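Profilin II (Acanthamoeba castellanii, PDB 1F2K) binds monomeric actin and so shapes the cytoskeleton, preventing actin polymerization at high concentration and enhancing it at low, and also binds PIP2. Local coordinates at residues Tyr78-Ile87 with Val99-Ala110. Residues are numbered along the deposited sequence; the frame is centred on the assembly and turned at random.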
loop_
_atom_site.group_PDB
_atom_site.type_symbol
_atom_site.label_atom_id
_atom_site.label_comp_id
_atom_site.label_asym_id
_atom_site.label_seq_id
_atom_site.Cartn_x
_atom_site.Cartn_y
_atom_site.Cartn_z
ATOM N N TYR A 78 -1.311 7.258 2.695
ATOM C CA TYR A 78 -0.123 6.938 3.455
ATOM C C TYR A 78 -0.454 6.982 4.920
ATOM O O TYR A 78 -1.133 7.900 5.378
ATOM C CB TYR A 78 0.960 7.985 3.240
ATOM C CG TYR A 78 1.604 8.125 1.889
ATOM C CD1 TYR A 78 1.190 7.398 0.769
ATOM C CD2 TYR A 78 2.597 9.049 1.713
ATOM C CE1 TYR A 78 1.784 7.620 -0.516
ATOM C CE2 TYR A 78 3.182 9.275 0.466
ATOM C CZ TYR A 78 2.784 8.571 -0.647
ATOM O OH TYR A 78 3.392 8.881 -1.870
ATOM N N GLY A 79 0.080 6.012 5.646
ATOM C CA GLY A 79 -0.093 5.929 7.082
ATOM C C GLY A 79 1.284 5.952 7.736
ATOM O O GLY A 79 2.299 5.716 7.074
ATOM N N LYS A 80 1.348 6.293 9.023
ATOM C CA LYS A 80 2.630 6.273 9.730
ATOM C C LYS A 80 2.403 5.780 11.149
ATOM O O LYS A 80 1.282 5.882 11.680
ATOM C CB LYS A 80 3.329 7.646 9.722
ATOM C CG LYS A 80 2.923 8.623 10.797
ATOM C CD LYS A 80 4.064 9.589 11.190
ATOM C CE LYS A 80 4.554 10.461 10.015
ATOM N NZ LYS A 80 5.450 11.622 10.396
ATOM N N LYS A 81 3.445 5.175 11.715
ATOM C CA LYS A 81 3.434 4.621 13.077
ATOM C C LYS A 81 4.865 4.695 13.569
ATOM O O LYS A 81 5.644 3.749 13.399
ATOM C CB LYS A 81 3.005 3.152 13.095
ATOM C CG LYS A 81 3.139 2.533 14.491
ATOM C CD LYS A 81 2.854 1.034 14.521
ATOM C CE LYS A 81 2.812 0.471 15.957
ATOM N NZ LYS A 81 2.848 -1.043 15.965
ATOM N N GLY A 82 5.210 5.814 14.190
ATOM C CA GLY A 82 6.568 5.959 14.661
ATOM C C GLY A 82 7.491 5.970 13.449
ATOM O O GLY A 82 7.161 6.566 12.435
ATOM N N SER A 83 8.637 5.309 13.550
ATOM C CA SER A 83 9.597 5.267 12.468
ATOM C C SER A 83 9.085 4.485 11.244
ATOM O O SER A 83 9.575 4.670 10.112
ATOM C CB SER A 83 10.893 4.652 12.978
ATOM O OG SER A 83 11.650 5.617 13.680
ATOM N N ALA A 84 8.098 3.624 11.493
ATOM C CA ALA A 84 7.475 2.798 10.466
ATOM C C ALA A 84 6.369 3.539 9.705
ATOM O O ALA A 84 6.157 4.769 9.877
ATOM C CB ALA A 84 6.919 1.516 11.093
ATOM N N GLY A 85 5.705 2.786 8.826
ATOM C CA GLY A 85 4.620 3.320 8.019
ATOM C C GLY A 85 4.292 2.477 6.803
ATOM O O GLY A 85 4.936 1.470 6.509
ATOM N N VAL A 86 3.280 2.903 6.071
ATOM C CA VAL A 86 2.859 2.172 4.896
ATOM C C VAL A 86 2.513 3.142 3.791
ATOM O O VAL A 86 1.842 4.163 4.034
ATOM C CB VAL A 86 1.609 1.333 5.208
ATOM C CG1 VAL A 86 0.505 2.224 5.696
ATOM C CG2 VAL A 86 1.152 0.589 3.965
ATOM N N ILE A 87 2.987 2.843 2.579
ATOM C CA ILE A 87 2.673 3.686 1.412
ATOM C C ILE A 87 1.656 2.929 0.557
ATOM O O ILE A 87 1.947 1.799 0.141
ATOM C CB ILE A 87 3.914 3.919 0.537
ATOM C CG1 ILE A 87 5.057 4.495 1.369
ATOM C CG2 ILE A 87 3.589 4.845 -0.570
ATOM C CD1 ILE A 87 4.839 5.895 1.883
ATOM N N VAL A 99 5.000 -1.459 3.084
ATOM C CA VAL A 99 5.337 -1.051 4.441
ATOM C C VAL A 99 6.850 -0.957 4.562
ATOM O O VAL A 99 7.589 -1.686 3.909
ATOM C CB VAL A 99 4.774 -2.045 5.549
ATOM C CG1 VAL A 99 3.384 -2.568 5.154
ATOM C CG2 VAL A 99 5.707 -3.175 5.782
ATOM N N TYR A 100 7.312 -0.051 5.402
ATOM C CA TYR A 100 8.734 0.131 5.578
ATOM C C TYR A 100 8.926 0.221 7.065
ATOM O O TYR A 100 7.996 0.548 7.798
ATOM C CB TYR A 100 9.177 1.409 4.877
ATOM C CG TYR A 100 8.425 2.636 5.331
ATOM C CD1 TYR A 100 8.773 3.290 6.518
ATOM C CD2 TYR A 100 7.364 3.148 4.588
ATOM C CE1 TYR A 100 8.083 4.424 6.948
ATOM C CE2 TYR A 100 6.664 4.284 5.008
ATOM C CZ TYR A 100 7.034 4.918 6.195
ATOM O OH TYR A 100 6.352 6.035 6.627
ATOM N N ASN A 101 10.129 -0.078 7.517
ATOM C CA ASN A 101 10.407 -0.074 8.940
ATOM C C ASN A 101 11.366 1.038 9.279
ATOM O O ASN A 101 11.794 1.807 8.414
ATOM C CB ASN A 101 11.047 -1.396 9.332
ATOM C CG ASN A 101 12.354 -1.654 8.583
ATOM O OD1 ASN A 101 12.787 -0.825 7.774
ATOM N ND2 ASN A 101 12.992 -2.793 8.845
ATOM N N GLU A 102 11.714 1.078 10.556
ATOM C CA GLU A 102 12.636 2.057 11.085
ATOM C C GLU A 102 13.759 2.409 10.115
ATOM O O GLU A 102 13.955 3.585 9.781
ATOM C CB GLU A 102 13.251 1.499 12.361
ATOM C CG GLU A 102 12.313 1.521 13.552
ATOM C CD GLU A 102 12.932 2.285 14.725
ATOM O OE1 GLU A 102 14.199 2.359 14.750
ATOM O OE2 GLU A 102 12.165 2.787 15.600
ATOM N N LYS A 103 14.482 1.365 9.685
ATOM C CA LYS A 103 15.635 1.458 8.780
ATOM C C LYS A 103 15.397 2.122 7.427
ATOM O O LYS A 103 16.350 2.400 6.703
ATOM C CB LYS A 103 16.232 0.061 8.519
ATOM C CG LYS A 103 16.951 -0.596 9.695
ATOM C CD LYS A 103 15.990 -1.351 10.623
ATOM C CE LYS A 103 16.738 -2.447 11.397
ATOM N NZ LYS A 103 15.907 -3.141 12.438
ATOM N N ILE A 104 14.139 2.390 7.085
ATOM C CA ILE A 104 13.825 3.004 5.796
ATOM C C ILE A 104 13.277 4.432 5.810
ATOM O O ILE A 104 12.462 4.806 6.644
ATOM C CB ILE A 104 12.867 2.093 4.970
ATOM C CG1 ILE A 104 13.616 0.804 4.593
ATOM C CG2 ILE A 104 12.388 2.821 3.697
ATOM C CD1 ILE A 104 12.715 -0.438 4.295
ATOM N N GLN A 105 13.760 5.211 4.844
ATOM C CA GLN A 105 13.379 6.599 4.637
ATOM C C GLN A 105 11.974 6.617 4.077
ATOM O O GLN A 105 11.768 6.143 2.966
ATOM C CB GLN A 105 14.275 7.195 3.569
ATOM C CG GLN A 105 15.593 7.702 4.030
ATOM C CD GLN A 105 15.540 9.180 4.317
ATOM O OE1 GLN A 105 14.782 9.627 5.213
ATOM N NE2 GLN A 105 16.339 9.965 3.561
ATOM N N PRO A 106 10.998 7.167 4.810
ATOM C CA PRO A 106 9.628 7.199 4.285
ATOM C C PRO A 106 9.505 7.564 2.827
ATOM O O PRO A 106 8.906 6.828 2.062
ATOM C CB PRO A 106 8.938 8.185 5.210
ATOM C CG PRO A 106 9.489 7.710 6.590
ATOM C CD PRO A 106 11.018 7.550 6.236
ATOM N N GLY A 107 10.091 8.688 2.438
ATOM C CA GLY A 107 10.059 9.118 1.047
ATOM C C GLY A 107 10.770 8.165 0.090
ATOM O O GLY A 107 10.545 8.217 -1.110
ATOM N N THR A 108 11.665 7.319 0.596
ATOM C CA THR A 108 12.330 6.337 -0.255
ATOM C C THR A 108 11.273 5.296 -0.615
ATOM O O THR A 108 11.196 4.811 -1.743
ATOM C CB THR A 108 13.477 5.624 0.496
ATOM O OG1 THR A 108 14.586 6.501 0.604
ATOM C CG2 THR A 108 13.936 4.380 -0.228
ATOM N N ALA A 109 10.448 4.954 0.366
ATOM C CA ALA A 109 9.432 3.963 0.127
ATOM C C ALA A 109 8.328 4.520 -0.773
ATOM O O ALA A 109 7.779 3.777 -1.577
ATOM C CB ALA A 109 8.850 3.478 1.462
ATOM N N ALA A 110 8.016 5.818 -0.641
ATOM C CA ALA A 110 6.934 6.410 -1.405
ATOM C C ALA A 110 7.340 6.423 -2.860
ATOM O O ALA A 110 6.526 6.178 -3.728
ATOM C CB ALA A 110 6.669 7.852 -0.931
HETATM O O HOH W 1 4.019 7.034 5.695
#
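Tyr100 lies flat across the backbone of Gly85, an example of a ring using a glycine in the neighbouring strand as its platform. The two residues form an antiparallel hydrogen-bonded pair: Tyr100 N donates to Gly85 O at 3.0 Å, and the return bond from Gly85 N to Tyr100 O is weak. From CB, the side chain sets CG between the backbone N and the carbonyl carbon (chi1 56°), which folds the ring back over its partner strand. Tyr100 CD2 then rests against Gly85 O at 3.5 Å, and CE2 meets the carbonyl carbon of Gly85 and, at the ring edge, Ile87 CD1. On the other flank Tyr100 CE1 reaches Ala84 C at 3.4 Å, with Ser83 O in the ring plane. Gly85 CA makes a CH-pi contact under the face, 3.9 Å from the Tyr100 ring centroid. At the tip, Tyr100 OH hydrogen-bonds a water that donates to Gly79 O, linking the ring to strand 76-81, beyond strand 84-90.

This is the profilin fold, in which the C-terminal helix packs on the antiparallel sheet: Pro106 CA, in that helix's first turn, sits over the opposite face of Tyr100. One turn further along the helix, Ala109 and Ala110 meet Ile87 of strand 84-90, whose CG1 is 3.9 Å from Ala109 CB. Its CD1 lies over the centre of the Tyr78 ring and also meets Ala110 CB. Ala110 CB touches Tyr78 OH at 3.6 Å, and that hydroxyl is hydrogen-bonded to Glu114, one turn on and next to the actin-binding residue Lys115.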